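Local atomic coordinates of aspartokinase (Synechocystis, PDB entry 3L76), a protein that probably catalyses the ATP-dependent phosphorylation of the aspartate beta-carboxyl group, opening the pathway to lysine and threonine, and binds both amino acids at its ACT domains. Residues 280-285 with 553-558; 524-529 with 572-577; 273-278 with 345-350. One frame throughout, in Å; residues are numbered along the deposited sequence. Where two conformers were deposited one is given.

Contact 1 (280-285 with 553-558); sequences DRPGVA and QENINI. With THR (threonine), chain C.
Asp280 and Asn557 reach one another because chi1 is near 180° in both (-179° and -174°), which swings the carboxylate and the amide together beside the bound threonine. The two side chains cross at about a right angle, with their planes 47° apart. Asn557 ND2 gives a weak hydrogen bond to Asp280 OD1 (3.3 Å), while the other end of the amide turns to the ligand: the threonine N donates to Asn557 OD1 at 2.6 Å. The same ammonium donates to Asp280 OD1 at 2.9 Å and to the Ile558 backbone O, so three acceptors drawn from both segments grip it. With an alanine here in place of Asn557, the ammonium would probably lose one of these acceptors and the Asp280 carboxylate would be freer to turn.

The site is an effector pocket between two ACT domains, those of residues 272-341 and 530-588. A type II turn from Arg281 to Val284 leads into helix 284-294, with Gly283 as N-cap, and the ligand carboxylate sits at this helix start, where the helix dipole is likely to help hold its charge. Ala285 N donates to OXT of the threonine (2.8 Å) and Ile558 N to its O (3.0 Å). A water joins that O to Gly283 N and the Ile556 O. On the flank, the Pro282 ring lies against residues 555-557, CG meeting Asn555 OD1 at 3.4 Å and CD meeting Asn557 OD1 at 3.7 Å. Asn555 itself closes helix 543-552 in a Schellman motif, and Gln304 adds further hydrogen bonds to the threonine and to Ile558 O.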
loop_
_atom_site.group_PDB
_atom_site.type_symbol
_atom_site.label_atom_id
_atom_site.label_comp_id
_atom_site.label_asym_id
_atom_site.label_seq_id
_atom_site.Cartn_x
_atom_site.Cartn_y
_atom_site.Cartn_z
ATOM N N ASP A 280 -26.532 7.724 -54.678
ATOM C CA ASP A 280 -25.792 7.042 -53.616
ATOM C C ASP A 280 -25.073 5.803 -54.116
ATOM O O ASP A 280 -25.510 4.683 -53.870
ATOM C CB ASP A 280 -26.715 6.666 -52.454
ATOM C CG ASP A 280 -25.970 5.975 -51.318
ATOM O OD1 ASP A 280 -24.729 6.141 -51.208
ATOM O OD2 ASP A 280 -26.624 5.263 -50.533
ATOM N N ARG A 281 -23.962 6.010 -54.806
ATOM C CA ARG A 281 -23.175 4.914 -55.343
ATOM C C ARG A 281 -21.697 5.285 -55.315
ATOM O O ARG A 281 -21.358 6.458 -55.252
ATOM C CB ARG A 281 -23.606 4.622 -56.781
ATOM C CG ARG A 281 -23.460 5.810 -57.718
ATOM C CD ARG A 281 -23.644 5.415 -59.181
ATOM N NE ARG A 281 -23.498 6.579 -60.053
ATOM C CZ ARG A 281 -24.487 7.145 -60.736
ATOM N NH1 ARG A 281 -25.715 6.643 -60.686
ATOM N NH2 ARG A 281 -24.238 8.214 -61.479
ATOM N N PRO A 282 -20.809 4.283 -55.374
ATOM C CA PRO A 282 -19.374 4.568 -55.420
ATOM C C PRO A 282 -19.004 5.523 -56.557
ATOM O O PRO A 282 -19.551 5.427 -57.658
ATOM C CB PRO A 282 -18.758 3.185 -55.666
ATOM C CG PRO A 282 -19.736 2.239 -55.112
ATOM C CD PRO A 282 -21.079 2.837 -55.399
ATOM N N GLY A 283 -18.085 6.442 -56.280
ATOM C CA GLY A 283 -17.556 7.326 -57.299
ATOM C C GLY A 283 -18.053 8.756 -57.235
ATOM O O GLY A 283 -17.395 9.664 -57.733
ATOM N N VAL A 284 -19.215 8.962 -56.627
ATOM C CA VAL A 284 -19.810 10.286 -56.581
ATOM C C VAL A 284 -18.939 11.282 -55.803
ATOM O O VAL A 284 -18.512 12.305 -56.353
ATOM C CB VAL A 284 -21.217 10.252 -55.996
ATOM C CG1 VAL A 284 -21.828 11.635 -56.046
ATOM C CG2 VAL A 284 -22.077 9.275 -56.769
ATOM N N ALA A 285 -18.664 10.993 -54.534
ATOM C CA ALA A 285 -17.876 11.933 -53.735
ATOM C C ALA A 285 -16.506 12.103 -54.361
ATOM O O ALA A 285 -15.997 13.218 -54.451
ATOM C CB ALA A 285 -17.760 11.482 -52.280
ATOM N N GLN A 553 -12.100 3.341 -56.301
ATOM C CA GLN A 553 -11.311 2.482 -57.189
ATOM C C GLN A 553 -11.415 1.029 -56.762
ATOM O O GLN A 553 -11.163 0.119 -57.545
ATOM C CB GLN A 553 -9.843 2.914 -57.224
ATOM C CG GLN A 553 -9.617 4.300 -57.806
ATOM C CD GLN A 553 -8.214 4.824 -57.554
ATOM O OE1 GLN A 553 -7.408 4.176 -56.891
ATOM N NE2 GLN A 553 -7.921 6.008 -58.079
ATOM N N GLU A 554 -11.788 0.823 -55.509
ATOM C CA GLU A 554 -12.031 -0.508 -54.984
ATOM C C GLU A 554 -13.518 -0.809 -55.002
ATOM O O GLU A 554 -13.954 -1.785 -54.417
ATOM C CB GLU A 554 -11.494 -0.615 -53.552
ATOM C CG GLU A 554 -10.027 -0.966 -53.490
ATOM C CD GLU A 554 -9.794 -2.405 -53.864
ATOM O OE1 GLU A 554 -8.994 -2.655 -54.786
ATOM O OE2 GLU A 554 -10.436 -3.286 -53.249
ATOM N N ASN A 555 -14.285 0.045 -55.675
ATOM C CA ASN A 555 -15.743 -0.048 -55.702
ATOM C C ASN A 555 -16.337 -0.163 -54.301
ATOM O O ASN A 555 -17.097 -1.079 -54.000
ATOM C CB ASN A 555 -16.213 -1.202 -56.593
ATOM C CG ASN A 555 -17.667 -1.067 -57.001
ATOM O OD1 ASN A 555 -18.522 -0.707 -56.198
ATOM N ND2 ASN A 555 -17.950 -1.351 -58.256
ATOM N N ILE A 556 -15.969 0.778 -53.443
ATOM C CA ILE A 556 -16.439 0.802 -52.065
ATOM C C ILE A 556 -17.352 2.013 -51.875
ATOM O O ILE A 556 -16.972 3.155 -52.140
ATOM C CB ILE A 556 -15.246 0.835 -51.072
ATOM C CG1 ILE A 556 -14.544 -0.515 -51.043
ATOM C CG2 ILE A 556 -15.695 1.186 -49.673
ATOM C CD1 ILE A 556 -13.269 -0.526 -50.228
ATOM N N ASN A 557 -18.577 1.766 -51.444
ATOM C CA ASN A 557 -19.515 2.859 -51.296
ATOM C C ASN A 557 -19.309 3.595 -49.982
ATOM O O ASN A 557 -19.067 2.979 -48.944
ATOM C CB ASN A 557 -20.955 2.359 -51.406
ATOM C CG ASN A 557 -21.960 3.492 -51.397
ATOM O OD1 ASN A 557 -21.865 4.426 -52.194
ATOM N ND2 ASN A 557 -22.927 3.419 -50.487
ATOM N N ILE A 558 -19.423 4.915 -50.030
ATOM C CA ILE A 558 -19.244 5.720 -48.835
ATOM C C ILE A 558 -20.598 6.091 -48.251
ATOM O O ILE A 558 -21.352 6.857 -48.852
ATOM C CB ILE A 558 -18.427 6.986 -49.131
ATOM C CG1 ILE A 558 -17.076 6.612 -49.749
ATOM C CG2 ILE A 558 -18.248 7.808 -47.856
ATOM C CD1 ILE A 558 -16.284 7.799 -50.232
HETATM N N THR C . -22.017 7.003 -51.820
HETATM C CA THR C . -21.348 8.035 -52.623
HETATM C C THR C . -19.892 7.682 -52.909
HETATM O O THR C . -19.388 6.655 -52.424
HETATM C CB THR C . -21.439 9.427 -51.968
HETATM O OG1 THR C . -20.777 9.412 -50.692
HETATM C CG2 THR C . -22.900 9.802 -51.759
HETATM O OXT THR C . -19.218 8.406 -53.652
HETATM O O HOH W 1 -24.272 7.557 -48.832
HETATM O O HOH W 2 -17.220 5.911 -53.326
#

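Contact 2 (524-529 with 572-577)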
loop_
_atom_site.group_PDB
_atom_site.type_symbol
_atom_site.label_atom_id
_atom_site.label_comp_id
_atom_site.label_asym_id
_atom_site.label_seq_id
_atom_site.Cartn_x
_atom_site.Cartn_y
_atom_site.Cartn_z
ATOM N N ASN A 524 -28.132 0.033 -38.128
ATOM C CA ASN A 524 -27.385 -0.758 -39.090
ATOM C C ASN A 524 -26.062 -1.148 -38.452
ATOM O O ASN A 524 -25.184 -0.312 -38.275
ATOM C CB ASN A 524 -27.150 0.041 -40.372
ATOM C CG ASN A 524 -26.224 -0.665 -41.351
ATOM O OD1 ASN A 524 -25.931 -1.846 -41.207
ATOM N ND2 ASN A 524 -25.760 0.065 -42.351
ATOM N N LYS A 525 -25.937 -2.420 -38.092
ATOM C CA LYS A 525 -24.777 -2.913 -37.369
ATOM C C LYS A 525 -23.589 -3.161 -38.279
ATOM O O LYS A 525 -22.457 -3.155 -37.823
ATOM C CB LYS A 525 -25.110 -4.207 -36.625
ATOM C CG LYS A 525 -25.803 -4.023 -35.292
ATOM C CD LYS A 525 -25.766 -5.308 -34.483
ATOM C CE LYS A 525 -26.093 -5.046 -33.024
ATOM N NZ LYS A 525 -25.891 -6.255 -32.185
ATOM N N ALA A 526 -23.847 -3.380 -39.563
ATOM C CA ALA A 526 -22.797 -3.809 -40.485
ATOM C C ALA A 526 -22.058 -2.652 -41.133
ATOM O O ALA A 526 -22.100 -2.478 -42.348
ATOM C CB ALA A 526 -23.363 -4.733 -41.545
ATOM N N ILE A 527 -21.369 -1.874 -40.310
ATOM C CA ILE A 527 -20.583 -0.741 -40.786
ATOM C C ILE A 527 -19.162 -0.785 -40.240
ATOM O O ILE A 527 -18.909 -1.320 -39.160
ATOM C CB ILE A 527 -21.200 0.593 -40.357
ATOM C CG1 ILE A 527 -21.177 0.701 -38.830
ATOM C CG2 ILE A 527 -22.618 0.743 -40.926
ATOM C CD1 ILE A 527 -21.160 2.118 -38.300
ATOM N N ALA A 528 -18.237 -0.218 -41.003
ATOM C CA ALA A 528 -16.884 0.013 -40.535
ATOM C C ALA A 528 -16.563 1.489 -40.693
ATOM O O ALA A 528 -17.101 2.151 -41.582
ATOM C CB ALA A 528 -15.920 -0.806 -41.322
ATOM N N LYS A 529 -15.696 2.009 -39.832
ATOM C CA LYS A 529 -15.223 3.381 -39.976
ATOM C C LYS A 529 -13.746 3.436 -40.356
ATOM O O LYS A 529 -12.902 2.879 -39.668
ATOM C CB LYS A 529 -15.469 4.199 -38.708
ATOM C CG LYS A 529 -15.121 5.675 -38.890
ATOM C CD LYS A 529 -15.339 6.465 -37.637
ATOM C CE LYS A 529 -14.420 5.998 -36.526
ATOM N NZ LYS A 529 -14.591 6.816 -35.294
ATOM N N VAL A 572 -18.599 2.939 -43.876
ATOM C CA VAL A 572 -18.407 2.046 -44.997
ATOM C C VAL A 572 -18.995 0.688 -44.612
ATOM O O VAL A 572 -19.228 0.414 -43.425
ATOM C CB VAL A 572 -16.891 1.964 -45.297
ATOM C CG1 VAL A 572 -16.317 0.586 -44.982
ATOM C CG2 VAL A 572 -16.594 2.408 -46.696
ATOM N N PRO A 573 -19.285 -0.154 -45.603
ATOM C CA PRO A 573 -19.869 -1.456 -45.258
ATOM C C PRO A 573 -18.879 -2.319 -44.476
ATOM O O PRO A 573 -17.718 -2.396 -44.849
ATOM C CB PRO A 573 -20.178 -2.073 -46.624
ATOM C CG PRO A 573 -20.291 -0.901 -47.546
ATOM C CD PRO A 573 -19.300 0.102 -47.051
ATOM N N GLN A 574 -19.341 -2.959 -43.409
ATOM C CA GLN A 574 -18.468 -3.740 -42.539
ATOM C C GLN A 574 -17.615 -4.775 -43.265
ATOM O O GLN A 574 -16.442 -4.940 -42.954
ATOM C CB GLN A 574 -19.267 -4.413 -41.414
ATOM C CG GLN A 574 -18.445 -5.397 -40.591
ATOM C CD GLN A 574 -18.911 -5.511 -39.156
ATOM O OE1 GLN A 574 -18.273 -4.988 -38.252
ATOM N NE2 GLN A 574 -20.020 -6.200 -38.939
ATOM N N ASP A 575 -18.195 -5.484 -44.222
ATOM C CA ASP A 575 -17.432 -6.521 -44.900
ATOM C C ASP A 575 -16.443 -5.889 -45.853
ATOM O O ASP A 575 -15.868 -6.553 -46.701
ATOM C CB ASP A 575 -18.347 -7.495 -45.642
ATOM C CG ASP A 575 -19.075 -6.850 -46.803
ATOM O OD1 ASP A 575 -19.750 -7.587 -47.538
ATOM O OD2 ASP A 575 -18.976 -5.620 -46.987
ATOM N N ARG A 576 -16.236 -4.593 -45.693
ATOM C CA ARG A 576 -15.297 -3.887 -46.540
ATOM C C ARG A 576 -14.338 -2.975 -45.771
ATOM O O ARG A 576 -13.502 -2.310 -46.375
ATOM C CB ARG A 576 -16.061 -3.081 -47.575
ATOM C CG ARG A 576 -15.417 -3.136 -48.911
ATOM C CD ARG A 576 -15.928 -4.299 -49.739
ATOM N NE ARG A 576 -16.043 -3.805 -51.095
ATOM C CZ ARG A 576 -15.027 -3.723 -51.943
ATOM N NH1 ARG A 576 -13.825 -4.144 -51.589
ATOM N NH2 ARG A 576 -15.221 -3.230 -53.152
ATOM N N GLY A 577 -14.469 -2.943 -44.448
ATOM C CA GLY A 577 -13.594 -2.144 -43.606
ATOM C C GLY A 577 -12.120 -2.405 -43.836
ATOM O O GLY A 577 -11.348 -1.483 -44.057
#
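Ala528 and Val572 form an antiparallel hydrogen-bonded pair where strand 520-533 meets the end of strand 567-573, part of the beta sheet of the last ACT domain, just ahead of helix 577-587. Ala528 N donates to Val572 O at 2.7 Å in a nearly straight bond (168°), whereas the return bond from Val572 N to Ala528 O is weak. Val572 O also receives a CA-H contact from Ile527 CA (3.2 Å), the residue that faces Pro573 as the adjoining non-hydrogen-bonded pair.

Beyond Pro573, which has no N-H to offer, Gln574 N donates to Ala526 O at 3.0 Å. That carbonyl belongs to an inverse gamma turn centred on Ala526, whose own N is held by Asn524 OD1 in an Asx turn. The CB of Gln574 rests over the Ala526-Ile527 peptide, 3.5 Å from Ile527 N. With CG anti to the backbone N (chi1 172°) and the chain extended beyond it, the Gln574 side chain runs out to touch Gln442 and Glu499.

On the face shared by Ala528 and Val572, Ala528 CB touches Val572 CG1 (3.9 Å). Gly577 begins the helix, and its CA lies against the Ala528 methyl (CA to CB 3.5 Å), where a side chain would probably not fit. Between the two segments the hydrogen bonds are all main chain to main chain, and the Ala528 methyl lies against Gly577 at the helix start; the register rests on two sound bonds and one weak one rather than on any side-chain charge.

Contact 3 (273-278 with 345-350). With SO4 (sulfate ion), chain G.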
loop_
_atom_site.group_PDB
_atom_site.type_symbol
_atom_site.label_atom_id
_atom_site.label_comp_id
_atom_site.label_asym_id
_atom_site.label_seq_id
_atom_site.Cartn_x
_atom_site.Cartn_y
_atom_site.Cartn_z
ATOM N N VAL A 273 -21.243 25.066 -49.250
ATOM C CA VAL A 273 -21.776 24.557 -50.490
ATOM C C VAL A 273 -22.325 23.148 -50.244
ATOM O O VAL A 273 -21.658 22.308 -49.659
ATOM C CB VAL A 273 -20.711 24.487 -51.597
ATOM C CG1 VAL A 273 -21.341 24.000 -52.865
ATOM C CG2 VAL A 273 -20.056 25.850 -51.820
ATOM N N ALA A 274 -23.548 22.889 -50.685
ATOM C CA ALA A 274 -24.095 21.543 -50.599
ATOM C C ALA A 274 -24.607 21.081 -51.966
ATOM O O ALA A 274 -25.245 21.846 -52.701
ATOM C CB ALA A 274 -25.214 21.484 -49.542
ATOM N N LEU A 275 -24.282 19.841 -52.311
ATOM C CA LEU A 275 -24.899 19.144 -53.431
ATOM C C LEU A 275 -25.992 18.231 -52.901
ATOM O O LEU A 275 -25.711 17.289 -52.174
ATOM C CB LEU A 275 -23.868 18.299 -54.163
ATOM C CG LEU A 275 -23.600 18.727 -55.602
ATOM C CD1 LEU A 275 -22.695 17.717 -56.274
ATOM C CD2 LEU A 275 -24.916 18.885 -56.372
ATOM N N LEU A 276 -27.236 18.522 -53.264
ATOM C CA LEU A 276 -28.390 17.775 -52.774
ATOM C C LEU A 276 -28.805 16.654 -53.721
ATOM O O LEU A 276 -28.697 16.789 -54.941
ATOM C CB LEU A 276 -29.574 18.725 -52.612
ATOM C CG LEU A 276 -29.372 19.950 -51.734
ATOM C CD1 LEU A 276 -30.575 20.857 -51.852
ATOM C CD2 LEU A 276 -29.120 19.536 -50.282
ATOM N N ARG A 277 -29.288 15.559 -53.143
ATOM C CA ARG A 277 -29.928 14.478 -53.893
ATOM C C ARG A 277 -29.063 13.947 -55.027
ATOM O O ARG A 277 -29.514 13.815 -56.168
ATOM C CB ARG A 277 -31.281 14.932 -54.445
ATOM C CG ARG A 277 -32.208 13.783 -54.789
ATOM C CD ARG A 277 -33.625 14.270 -54.946
ATOM N NE ARG A 277 -34.573 13.169 -55.021
ATOM C CZ ARG A 277 -35.826 13.306 -55.430
ATOM N NH1 ARG A 277 -36.283 14.493 -55.812
ATOM N NH2 ARG A 277 -36.623 12.258 -55.459
ATOM N N VAL A 278 -27.816 13.658 -54.707
ATOM C CA VAL A 278 -26.892 13.074 -55.658
ATOM C C VAL A 278 -27.065 11.547 -55.545
ATOM O O VAL A 278 -27.602 11.059 -54.553
ATOM C CB VAL A 278 -25.443 13.557 -55.331
ATOM C CG1 VAL A 278 -24.758 12.600 -54.383
ATOM C CG2 VAL A 278 -24.629 13.733 -56.579
ATOM N N GLN A 345 -34.748 17.221 -60.418
ATOM C CA GLN A 345 -34.728 16.480 -59.147
ATOM C C GLN A 345 -33.438 15.719 -58.851
ATOM O O GLN A 345 -33.473 14.718 -58.142
ATOM C CB GLN A 345 -35.883 15.483 -59.075
ATOM C CG GLN A 345 -37.273 16.082 -59.198
ATOM C CD GLN A 345 -38.321 15.010 -59.426
ATOM O OE1 GLN A 345 -37.983 13.845 -59.615
ATOM N NE2 GLN A 345 -39.591 15.396 -59.417
ATOM N N GLU A 346 -32.314 16.184 -59.387
ATOM C CA GLU A 346 -31.042 15.497 -59.216
ATOM C C GLU A 346 -29.881 16.462 -59.065
ATOM O O GLU A 346 -29.750 17.406 -59.836
ATOM C CB GLU A 346 -30.758 14.598 -60.417
ATOM C CG GLU A 346 -31.827 13.588 -60.665
ATOM C CD GLU A 346 -31.521 12.693 -61.847
ATOM O OE1 GLU A 346 -32.481 12.111 -62.387
ATOM O OE2 GLU A 346 -30.341 12.573 -62.241
ATOM N N ALA A 347 -29.029 16.209 -58.079
ATOM C CA ALA A 347 -27.787 16.952 -57.933
ATOM C C ALA A 347 -27.965 18.468 -58.103
ATOM O O ALA A 347 -27.513 19.043 -59.084
ATOM C CB ALA A 347 -26.773 16.426 -58.922
ATOM N N GLU A 348 -28.625 19.098 -57.139
ATOM C CA GLU A 348 -28.921 20.528 -57.155
ATOM C C GLU A 348 -28.015 21.199 -56.130
ATOM O O GLU A 348 -27.730 20.622 -55.080
ATOM C CB GLU A 348 -30.402 20.741 -56.824
ATOM C CG GLU A 348 -30.772 22.096 -56.238
ATOM C CD GLU A 348 -32.112 22.067 -55.511
ATOM O OE1 GLU A 348 -32.576 23.151 -55.089
ATOM O OE2 GLU A 348 -32.689 20.963 -55.360
ATOM N N ILE A 349 -27.551 22.405 -56.432
ATOM C CA ILE A 349 -26.582 23.076 -55.581
ATOM C C ILE A 349 -27.220 24.190 -54.744
ATOM O O ILE A 349 -28.046 24.957 -55.249
ATOM C CB ILE A 349 -25.399 23.609 -56.415
ATOM C CG1 ILE A 349 -24.723 22.456 -57.158
ATOM C CG2 ILE A 349 -24.392 24.342 -55.542
ATOM C CD1 ILE A 349 -25.494 21.994 -58.394
ATOM N N ILE A 350 -26.852 24.253 -53.458
ATOM C CA ILE A 350 -27.256 25.361 -52.599
ATOM C C ILE A 350 -26.032 25.900 -51.891
ATOM O O ILE A 350 -24.978 25.260 -51.866
ATOM C CB ILE A 350 -28.341 24.983 -51.582
ATOM C CG1 ILE A 350 -27.744 24.107 -50.468
ATOM C CG2 ILE A 350 -29.535 24.348 -52.295
ATOM C CD1 ILE A 350 -28.766 23.351 -49.647
HETATM S S SO4 G . -34.393 9.382 -54.375
HETATM O O1 SO4 G . -34.553 9.603 -52.970
HETATM O O2 SO4 G . -33.213 9.915 -55.018
HETATM O O3 SO4 G . -34.322 7.944 -54.509
HETATM O O4 SO4 G . -35.470 10.067 -55.022
#
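Leu276 and Ile350 meet at about a right angle on one face of the antiparallel pair formed by strands 271-279 and 348-361, whose short segments run at 155° to each other. Ile350 has CG1 between its backbone N and carbonyl carbon (chi1 73°), which lays that branch along the face: CG1 touches Ala274 CB (3.8 Å), CD1 reaches both methyls of Leu276, and CG2 packs on Leu276 CD1 at 3.7 Å. Glu348 stands on the same face, its carboxylate end beside Leu276 CD1.

On the opposite face Leu275 and Ile349 lie side by side and point the same way, under helix 323-333, which supplies Thr330. In one of the two conformers modelled for Ile349, CG1 lies by Leu275 CD2. That methyl also reaches Ala347 CB (4.0 Å), which meets Val278 CG2 as well. This is the sheet-to-helix core of the first ACT domain.

The backbones join through paired bonds of Ala274 with Ile350 and of Leu276 with Glu348, the straightest from Leu276 N to Glu348 O (2.8 Å). A G1 bulge, with Ala347 and Glu348 both facing Leu276, then shifts the register, and Ala347 N donates to Arg277 O at 3.1 Å.

Past the bulge Arg277 and Gln345 run alongside each other, guanidinium and amide planes 25° apart. Arg277 CD rests by Gln345 O (3.2 Å), and NH1 lies obliquely near Gln345 CB. The guanidinium meets a sulfate edge-on: NH2 donates to O4, at a modelled distance (2.5 Å) too short to be taken exactly, and NE adds a weak bond to the same oxygen. Arg277 shares this ion, probably from the crystallisation liquor, with the neutral donors Ser311 OG and Asn310 N, and its positive charge is likely to be partly offset by it.

In the fold
Contacts 1 and 2 have centres 14 Å apart and touch where Ile556 CG2 packs on Val572 CG2. The strand pair of contact 2 thus backs the loop that brings Asn557 and Ile558 to the threonine. Contact 3 adjoins the 280-285 side of the pocket: its strand 271-279 runs directly into the 280-285 turn, Val278 CG1 meets Val284 CG1 at 3.5 Å, and the Val278 side chain is about 4 Å from the threonine. Its centre lies 17 Å from that of contact 1. Contacts 2 and 3, in different ACT domains, stay about 15 Å apart at their nearest atoms, with contact 1 and its ligand joining the two domains.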